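Local coordinates for zinc-type alcohol dehydrogenase-like protein YAHK (Escherichia coli, PDB 1UUF) that reduces a wide range of aldehydes to the corresponding alcohols as a zinc-dependent enzyme, with a strong preference for NADPH over NADH, at residues A[251-265]-A[274-288]. Residues are numbered along the deposited sequence; the frame is centred on the assembly and turned at random.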
loop_
_atom_site.group_PDB
_atom_site.type_symbol
_atom_site.label_atom_id
_atom_site.label_comp_id
_atom_site.label_asym_id
_atom_site.label_seq_id
_atom_site.Cartn_x
_atom_site.Cartn_y
_atom_site.Cartn_z
ATOM N N MET A 251 -9.098 17.395 11.532
ATOM C CA MET A 251 -8.334 16.563 10.605
ATOM C C MET A 251 -7.196 17.345 9.952
ATOM O O MET A 251 -6.069 16.859 9.861
ATOM C CB MET A 251 -9.258 16.005 9.520
ATOM C CG MET A 251 -10.261 14.991 10.025
ATOM S SD MET A 251 -9.480 13.419 10.418
ATOM C CE MET A 251 -9.656 12.574 8.875
ATOM N N ALA A 252 -7.495 18.562 9.506
ATOM C CA ALA A 252 -6.507 19.408 8.846
ATOM C C ALA A 252 -5.269 19.677 9.698
ATOM O O ALA A 252 -4.175 19.877 9.168
ATOM C CB ALA A 252 -7.149 20.730 8.435
ATOM N N ALA A 253 -5.438 19.676 11.015
ATOM C CA ALA A 253 -4.324 19.930 11.918
ATOM C C ALA A 253 -3.278 18.816 11.898
ATOM O O ALA A 253 -2.185 18.981 12.437
ATOM C CB ALA A 253 -4.845 20.129 13.336
ATOM N N HIS A 254 -3.610 17.690 11.273
ATOM C CA HIS A 254 -2.692 16.552 11.211
ATOM C C HIS A 254 -2.266 16.193 9.794
ATOM O O HIS A 254 -1.782 15.088 9.541
ATOM C CB HIS A 254 -3.346 15.333 11.867
ATOM C CG HIS A 254 -3.654 15.529 13.319
ATOM N ND1 HIS A 254 -2.715 15.341 14.310
ATOM C CD2 HIS A 254 -4.788 15.922 13.944
ATOM C CE1 HIS A 254 -3.258 15.612 15.483
ATOM N NE2 HIS A 254 -4.514 15.968 15.289
ATOM N N LEU A 255 -2.444 17.125 8.869
ATOM C CA LEU A 255 -2.071 16.896 7.478
ATOM C C LEU A 255 -0.624 16.420 7.346
ATOM O O LEU A 255 0.275 16.949 8.005
ATOM C CB LEU A 255 -2.246 18.186 6.673
ATOM C CG LEU A 255 -1.922 18.108 5.181
ATOM C CD1 LEU A 255 -3.022 17.337 4.455
ATOM C CD2 LEU A 255 -1.803 19.513 4.613
ATOM N N LYS A 256 -0.410 15.419 6.495
ATOM C CA LYS A 256 0.922 14.870 6.233
ATOM C C LYS A 256 1.788 14.726 7.483
ATOM O O LYS A 256 2.942 15.153 7.487
ATOM C CB LYS A 256 1.655 15.765 5.225
ATOM C CG LYS A 256 0.895 16.017 3.933
ATOM C CD LYS A 256 1.593 17.068 3.076
ATOM C CE LYS A 256 0.821 17.353 1.792
ATOM N NZ LYS A 256 1.444 18.442 0.978
ATOM N N SER A 257 1.262 14.106 8.537
ATOM C CA SER A 257 2.037 13.977 9.768
ATOM C C SER A 257 2.177 12.571 10.333
ATOM O O SER A 257 2.974 12.353 11.252
ATOM C CB SER A 257 1.430 14.864 10.856
ATOM O OG SER A 257 0.180 14.345 11.277
ATOM N N PHE A 258 1.414 11.617 9.804
ATOM C CA PHE A 258 1.473 10.254 10.323
ATOM C C PHE A 258 2.440 9.314 9.630
ATOM O O PHE A 258 2.523 9.275 8.407
ATOM C CB PHE A 258 0.088 9.605 10.298
ATOM C CG PHE A 258 -0.842 10.121 11.349
ATOM C CD1 PHE A 258 -1.648 11.225 11.100
ATOM C CD2 PHE A 258 -0.904 9.510 12.597
ATOM C CE1 PHE A 258 -2.508 11.714 12.078
ATOM C CE2 PHE A 258 -1.756 9.990 13.583
ATOM C CZ PHE A 258 -2.563 11.096 13.322
ATOM N N ASP A 259 3.160 8.542 10.432
ATOM C CA ASP A 259 4.094 7.565 9.905
ATOM C C ASP A 259 3.281 6.344 9.519
ATOM O O ASP A 259 3.536 5.698 8.503
ATOM C CB ASP A 259 5.106 7.164 10.978
ATOM C CG ASP A 259 6.082 8.274 11.303
ATOM O OD1 ASP A 259 6.999 8.516 10.488
ATOM O OD2 ASP A 259 5.927 8.907 12.367
ATOM N N PHE A 260 2.280 6.052 10.342
ATOM C CA PHE A 260 1.443 4.884 10.131
ATOM C C PHE A 260 0.047 5.097 10.711
ATOM O O PHE A 260 -0.111 5.717 11.758
ATOM C CB PHE A 260 2.114 3.685 10.808
ATOM C CG PHE A 260 1.309 2.420 10.758
ATOM C CD1 PHE A 260 0.996 1.824 9.543
ATOM C CD2 PHE A 260 0.877 1.814 11.936
ATOM C CE1 PHE A 260 0.261 0.640 9.498
ATOM C CE2 PHE A 260 0.144 0.632 11.903
ATOM C CZ PHE A 260 -0.165 0.043 10.680
ATOM N N ILE A 261 -0.963 4.597 10.013
ATOM C CA ILE A 261 -2.330 4.701 10.492
ATOM C C ILE A 261 -2.963 3.321 10.448
ATOM O O ILE A 261 -3.000 2.679 9.403
ATOM C CB ILE A 261 -3.182 5.662 9.638
ATOM C CG1 ILE A 261 -2.693 7.100 9.834
ATOM C CG2 ILE A 261 -4.649 5.571 10.063
ATOM C CD1 ILE A 261 -3.449 8.123 9.016
ATOM N N LEU A 262 -3.451 2.871 11.598
ATOM C CA LEU A 262 -4.103 1.571 11.700
ATOM C C LEU A 262 -5.610 1.819 11.706
ATOM O O LEU A 262 -6.147 2.373 12.662
ATOM C CB LEU A 262 -3.679 0.880 13.000
ATOM C CG LEU A 262 -4.277 -0.506 13.246
ATOM C CD1 LEU A 262 -3.793 -1.473 12.173
ATOM C CD2 LEU A 262 -3.873 -0.985 14.629
ATOM N N ASN A 263 -6.290 1.429 10.631
ATOM C CA ASN A 263 -7.733 1.641 10.541
ATOM C C ASN A 263 -8.468 0.353 10.908
ATOM O O ASN A 263 -8.385 -0.638 10.186
ATOM C CB ASN A 263 -8.091 2.104 9.124
ATOM C CG ASN A 263 -9.495 2.674 9.031
ATOM O OD1 ASN A 263 -9.745 3.632 8.291
ATOM N ND2 ASN A 263 -10.417 2.085 9.773
ATOM N N THR A 264 -9.183 0.376 12.034
ATOM C CA THR A 264 -9.901 -0.801 12.522
ATOM C C THR A 264 -11.409 -0.792 12.286
ATOM O O THR A 264 -12.102 -1.738 12.670
ATOM C CB THR A 264 -9.686 -0.999 14.040
ATOM O OG1 THR A 264 -10.418 0.002 14.763
ATOM C CG2 THR A 264 -8.209 -0.892 14.390
ATOM N N VAL A 265 -11.921 0.267 11.670
ATOM C CA VAL A 265 -13.356 0.364 11.414
ATOM C C VAL A 265 -13.820 -0.706 10.423
ATOM O O VAL A 265 -13.170 -0.950 9.409
ATOM C CB VAL A 265 -13.732 1.762 10.867
ATOM C CG1 VAL A 265 -15.233 1.843 10.610
ATOM C CG2 VAL A 265 -13.315 2.830 11.860
ATOM N N PHE A 274 -7.988 10.307 5.361
ATOM C CA PHE A 274 -6.900 9.701 6.120
ATOM C C PHE A 274 -5.605 9.577 5.326
ATOM O O PHE A 274 -4.519 9.739 5.876
ATOM C CB PHE A 274 -7.317 8.325 6.644
ATOM C CG PHE A 274 -8.343 8.387 7.733
ATOM C CD1 PHE A 274 -9.680 8.117 7.465
ATOM C CD2 PHE A 274 -7.977 8.752 9.026
ATOM C CE1 PHE A 274 -10.642 8.210 8.470
ATOM C CE2 PHE A 274 -8.934 8.849 10.040
ATOM C CZ PHE A 274 -10.263 8.579 9.760
ATOM N N THR A 275 -5.715 9.287 4.036
ATOM C CA THR A 275 -4.522 9.159 3.208
ATOM C C THR A 275 -3.730 10.465 3.214
ATOM O O THR A 275 -2.500 10.455 3.258
ATOM C CB THR A 275 -4.897 8.777 1.763
ATOM O OG1 THR A 275 -5.528 7.489 1.769
ATOM C CG2 THR A 275 -3.655 8.716 0.884
ATOM N N THR A 276 -4.431 11.593 3.200
ATOM C CA THR A 276 -3.749 12.882 3.199
ATOM C C THR A 276 -3.070 13.189 4.529
ATOM O O THR A 276 -2.278 14.126 4.616
ATOM C CB THR A 276 -4.714 14.036 2.861
ATOM O OG1 THR A 276 -5.699 14.159 3.892
ATOM C CG2 THR A 276 -5.404 13.774 1.538
ATOM N N LEU A 277 -3.370 12.400 5.560
ATOM C CA LEU A 277 -2.762 12.600 6.878
ATOM C C LEU A 277 -1.429 11.856 6.996
ATOM O O LEU A 277 -0.700 12.016 7.975
ATOM C CB LEU A 277 -3.698 12.104 7.985
ATOM C CG LEU A 277 -5.136 12.623 8.000
ATOM C CD1 LEU A 277 -5.827 12.113 9.258
ATOM C CD2 LEU A 277 -5.150 14.143 7.959
ATOM N N LEU A 278 -1.117 11.036 5.996
ATOM C CA LEU A 278 0.124 10.262 5.992
ATOM C C LEU A 278 1.330 11.036 5.477
ATOM O O LEU A 278 1.220 11.804 4.529
ATOM C CB LEU A 278 -0.036 9.018 5.119
ATOM C CG LEU A 278 -1.043 7.952 5.536
ATOM C CD1 LEU A 278 -1.181 6.934 4.405
ATOM C CD2 LEU A 278 -0.579 7.281 6.819
ATOM N N LYS A 279 2.484 10.813 6.100
ATOM C CA LYS A 279 3.721 11.455 5.664
ATOM C C LYS A 279 4.145 10.743 4.388
ATOM O O LYS A 279 3.554 9.734 4.004
ATOM C CB LYS A 279 4.827 11.261 6.700
ATOM C CG LYS A 279 4.589 11.950 8.028
ATOM C CD LYS A 279 5.557 11.438 9.084
ATOM C CE LYS A 279 7.010 11.657 8.678
ATOM N NZ LYS A 279 7.937 11.171 9.739
ATOM N N ARG A 280 5.172 11.274 3.734
ATOM C CA ARG A 280 5.701 10.655 2.529
ATOM C C ARG A 280 6.160 9.260 2.941
ATOM O O ARG A 280 6.756 9.088 4.009
ATOM C CB ARG A 280 6.880 11.479 1.997
ATOM C CG ARG A 280 7.594 10.873 0.791
ATOM C CD ARG A 280 8.799 10.049 1.216
ATOM N NE ARG A 280 9.817 10.874 1.861
ATOM C CZ ARG A 280 10.952 10.403 2.368
ATOM N NH1 ARG A 280 11.222 9.106 2.307
ATOM N NH2 ARG A 280 11.812 11.232 2.945
ATOM N N ASP A 281 5.869 8.274 2.093
ATOM C CA ASP A 281 6.214 6.877 2.337
ATOM C C ASP A 281 5.425 6.271 3.497
ATOM O O ASP A 281 5.763 5.195 3.990
ATOM C CB ASP A 281 7.716 6.711 2.596
ATOM C CG ASP A 281 8.516 6.561 1.309
ATOM O OD1 ASP A 281 7.995 5.941 0.356
ATOM O OD2 ASP A 281 9.669 7.043 1.255
ATOM N N GLY A 282 4.371 6.965 3.918
ATOM C CA GLY A 282 3.540 6.478 5.006
ATOM C C GLY A 282 2.527 5.455 4.525
ATOM O O GLY A 282 2.213 5.392 3.339
ATOM N N THR A 283 1.997 4.660 5.448
ATOM C CA THR A 283 1.029 3.636 5.086
ATOM C C THR A 283 -0.159 3.606 6.030
ATOM O O THR A 283 -0.010 3.859 7.222
ATOM C CB THR A 283 1.673 2.233 5.141
ATOM O OG1 THR A 283 2.720 2.142 4.171
ATOM C CG2 THR A 283 0.629 1.145 4.877
ATOM N N MET A 284 -1.339 3.321 5.486
ATOM C CA MET A 284 -2.525 3.154 6.323
ATOM C C MET A 284 -2.915 1.712 6.076
ATOM O O MET A 284 -3.122 1.307 4.930
ATOM C CB MET A 284 -3.688 4.061 5.922
ATOM C CG MET A 284 -4.987 3.651 6.638
ATOM S SD MET A 284 -6.315 4.865 6.548
ATOM C CE MET A 284 -6.558 4.948 4.773
ATOM N N THR A 285 -2.987 0.928 7.142
ATOM C CA THR A 285 -3.337 -0.479 7.010
ATOM C C THR A 285 -4.709 -0.733 7.597
ATOM O O THR A 285 -5.005 -0.294 8.706
ATOM C CB THR A 285 -2.304 -1.362 7.726
ATOM O OG1 THR A 285 -1.032 -1.191 7.091
ATOM C CG2 THR A 285 -2.706 -2.837 7.667
ATOM N N LEU A 286 -5.541 -1.440 6.839
ATOM C CA LEU A 286 -6.896 -1.754 7.267
ATOM C C LEU A 286 -6.939 -3.154 7.884
ATOM O O LEU A 286 -6.348 -4.088 7.346
ATOM C CB LEU A 286 -7.841 -1.709 6.060
ATOM C CG LEU A 286 -7.653 -0.550 5.076
ATOM C CD1 LEU A 286 -8.607 -0.717 3.903
ATOM C CD2 LEU A 286 -7.887 0.768 5.778
ATOM N N VAL A 287 -7.629 -3.296 9.014
ATOM C CA VAL A 287 -7.750 -4.603 9.659
ATOM C C VAL A 287 -9.190 -4.937 10.032
ATOM O O VAL A 287 -9.481 -6.056 10.461
ATOM C CB VAL A 287 -6.871 -4.712 10.933
ATOM C CG1 VAL A 287 -5.411 -4.595 10.562
ATOM C CG2 VAL A 287 -7.261 -3.632 11.935
ATOM N N GLY A 288 -10.091 -3.974 9.867
ATOM C CA GLY A 288 -11.488 -4.224 10.183
ATOM C C GLY A 288 -12.126 -5.196 9.202
ATOM O O GLY A 288 -11.625 -5.388 8.096
HETATM O O HOH W 1 -10.662 -1.290 8.498
#
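Met251 lays its CE methyl over one face of the Phe274 ring, 4.1 Å from the ring centroid, a CH-pi contact within a wider Met-aromatic pairing; Phe224 meets the same ring edge-to-face. Bends at chi2 and chi3 (-73° and -92°) fold the thioether back, so that CE also meets CD1 of Leu277. The Phe258 ring turns an edge to Leu277 O, which lies in the ring plane, while its CD1 rests against Leu277 CB and Lys197 makes a cation-pi contact with it. Phe260, by contrast, has Leu262 N, two residues on in its own strand, over one face and, at its edge, Thr285 OG1, 3.3 Å from CE1; this buried hydroxyl has no hydrogen-bonding partner in the model. Leu277 O accepts from two amides, Phe258 N at 2.8 Å and nearly in line with the carbonyl, and Ser257 N from well above its plane. Lys256 NZ forms a salt bridge with Asp128 of the second subunit. Lys279 runs beside Asp259, and its NZ meets OD1 from the syn side but tilted 32° out of the carboxylate plane, 2.9 Å away, in a salt bridge, while OD2 bonds to Lys197 N. A methionine in place of Lys279 would probably leave Asp259 OD1 without its charged mate and its carboxylate less firmly fixed. Farther along, Ile261 splits its branches, CG1 against Leu278 CD2 at 3.7 Å and CG2 against Met284 CG. The axes of strands 260-263 and 282-286 run nearly parallel, approaching to 4.7 Å, joined by alternating bonds such as Thr285 N to Ile261 O. At their C-terminal ends a water bridges Asn263 O, Val265 O and Gly288 N. These are neighbouring inner strands of the six-stranded parallel Rossmann sheet: strand 197-201 flanks 258-263, strand 308-311 flanks 282-286, and helix 271-275 lies on the crossover from strand 258-263 to strand 282-286. Helix 176-189 covers the face bearing Phe260 and Leu262.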